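Local coordinates for protein L-2,4-diaminobutyric acid acetyltransferase (Geobacillus sp., PDB 6SLL) that transfers an acetyl group from acetyl-coenzyme A to L-2,4-diaminobutyric acid, a step in the biosynthesis of the chemical chaperone ectoine, at residues Arg120-Thr125 / Phe171-Phe176. Sequence-based numbering, arbitrary orientation. Where two conformers were deposited one is given.
Sequences RFIETT and FVIGPF
In the mixed sheet of this GNAT-family acetyltransferase, strand 121-125 pairs antiparallel with the end of strand 168-173, while strand 85-93 lies along the other edge of strand 121-125. Ile-122 and Ile-173 form a hydrogen-bonded pair: Ile-173 N gives a nearly straight bond to Ile-122 O (2.8 Å, 173° at the hydrogen), and Ile-122 N answers to Ile-173 O. Thr-124 and Phe-171 repeat the exchange nearer the substrate. Regular pairing stops at Gly-174, whose backbone angles would jam a CB against the preceding carbonyl O and so call for glycine; a cis peptide precedes Pro-175, and beyond this turn Phe-176 N bonds to Arg-120 O at 2.8 Å. Pro-175 packs on two flat groups: its CA sits over one face of the Phe-121 ring in a CH-pi contact, 4.1 Å from the centroid, and its CB lies over one face of the Arg-120 guanidinium, toward the rim, 3.4 Å from CZ. In this conformer Arg-120, its CG turned away from the backbone N (chi1 -153°), extends alongside the proline to a salt bridge with Asp-179. On the Ile-122 face, CD1 of that residue meets the edge of the Phe-176 ring at CZ (3.8 Å). Pairing on both edges probably steadies the chain leading to Thr-125, whose O accepts a hydrogen bond from the bound diaminobutyrate.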
# COMPACT_ATOMS: atom_id res chain seq x y z
N ARG B 120 5.03 -17.55 8.72
CA ARG B 120 6.22 -18.08 9.30
C ARG B 120 7.28 -17.02 9.63
O ARG B 120 8.15 -17.29 10.48
CB ARG B 120 6.76 -19.18 8.41
CG ARG B 120 7.59 -20.27 9.09
CD ARG B 120 8.08 -21.32 8.08
NE ARG B 120 9.04 -22.13 8.79
CZ ARG B 120 10.31 -22.30 8.51
NH1 ARG B 120 10.79 -21.84 7.29
NH2 ARG B 120 11.04 -23.11 9.23
N PHE B 121 7.19 -15.83 9.03
CA PHE B 121 8.07 -14.72 9.30
C PHE B 121 7.33 -13.41 9.35
O PHE B 121 6.41 -13.26 8.51
CB PHE B 121 9.19 -14.61 8.23
CG PHE B 121 10.14 -15.79 8.21
CD1 PHE B 121 11.28 -15.75 8.95
CD2 PHE B 121 9.89 -16.83 7.39
CE1 PHE B 121 12.17 -16.81 8.99
CE2 PHE B 121 10.81 -17.92 7.34
CZ PHE B 121 11.91 -17.88 8.21
N ILE B 122 7.77 -12.49 10.18
CA ILE B 122 7.42 -11.09 10.05
C ILE B 122 8.63 -10.38 9.47
O ILE B 122 9.77 -10.58 9.96
CB ILE B 122 7.02 -10.49 11.37
CG1 ILE B 122 5.66 -11.01 11.84
CG2 ILE B 122 7.08 -9.00 11.33
CD1 ILE B 122 5.32 -10.61 13.28
N GLU B 123 8.39 -9.44 8.55
CA GLU B 123 9.34 -8.43 8.10
C GLU B 123 8.88 -7.07 8.46
O GLU B 123 7.64 -6.85 8.24
CB GLU B 123 9.60 -8.56 6.52
CG GLU B 123 10.51 -9.71 6.15
CD GLU B 123 10.77 -9.89 4.74
OE1 GLU B 123 11.36 -10.95 4.37
OE2 GLU B 123 10.43 -9.02 3.87
N THR B 124 9.74 -6.16 8.86
CA THR B 124 9.37 -4.77 9.15
C THR B 124 10.66 -3.97 9.10
O THR B 124 11.70 -4.55 9.34
CB THR B 124 8.63 -4.66 10.48
OG1 THR B 124 7.98 -3.42 10.57
CG2 THR B 124 9.53 -4.87 11.66
N THR B 125 10.54 -2.69 8.86
CA THR B 125 11.77 -1.88 9.00
C THR B 125 11.61 -0.95 10.18
O THR B 125 10.52 -0.45 10.49
CB THR B 125 12.07 -1.09 7.72
OG1 THR B 125 11.14 -0.02 7.50
CG2 THR B 125 12.21 -1.94 6.52
N PHE B 171 14.12 -5.88 9.68
CA PHE B 171 14.07 -6.90 10.71
C PHE B 171 13.31 -8.03 10.14
O PHE B 171 12.21 -7.90 9.59
CB PHE B 171 13.33 -6.34 11.96
CG PHE B 171 14.15 -5.36 12.78
CD1 PHE B 171 14.56 -4.14 12.25
CD2 PHE B 171 14.52 -5.69 14.05
CE1 PHE B 171 15.34 -3.24 12.97
CE2 PHE B 171 15.26 -4.73 14.79
CZ PHE B 171 15.81 -3.62 14.17
N VAL B 172 13.83 -9.23 10.30
CA VAL B 172 13.20 -10.52 9.90
C VAL B 172 13.03 -11.34 11.17
O VAL B 172 14.07 -11.74 11.78
CB VAL B 172 13.98 -11.30 8.84
CG1 VAL B 172 13.27 -12.62 8.48
CG2 VAL B 172 14.16 -10.44 7.60
N ILE B 173 11.81 -11.62 11.56
CA ILE B 173 11.52 -12.35 12.80
C ILE B 173 10.91 -13.67 12.45
O ILE B 173 9.95 -13.75 11.70
CB ILE B 173 10.58 -11.59 13.66
CG1 ILE B 173 11.17 -10.20 14.09
CG2 ILE B 173 10.18 -12.36 14.91
CD1 ILE B 173 10.16 -9.24 14.58
N GLY B 174 11.53 -14.74 12.90
CA GLY B 174 11.12 -16.08 12.56
C GLY B 174 12.26 -17.00 12.42
O GLY B 174 13.41 -16.61 12.53
N PRO B 175 11.96 -18.31 12.11
CA PRO B 175 10.62 -18.82 11.78
C PRO B 175 9.79 -19.08 12.99
O PRO B 175 10.22 -19.50 14.04
CB PRO B 175 10.92 -20.14 11.11
CG PRO B 175 12.27 -20.57 11.71
CD PRO B 175 13.02 -19.31 11.91
N PHE B 176 8.46 -18.81 12.83
CA PHE B 176 7.52 -19.03 13.93
C PHE B 176 7.24 -20.49 14.17
O PHE B 176 6.77 -20.89 15.23
CB PHE B 176 6.19 -18.28 13.74
CG PHE B 176 6.36 -16.85 13.86
CD1 PHE B 176 6.51 -16.29 15.07
CD2 PHE B 176 6.21 -16.02 12.83
CE1 PHE B 176 6.67 -14.93 15.22
CE2 PHE B 176 6.29 -14.69 12.98
CZ PHE B 176 6.62 -14.08 14.09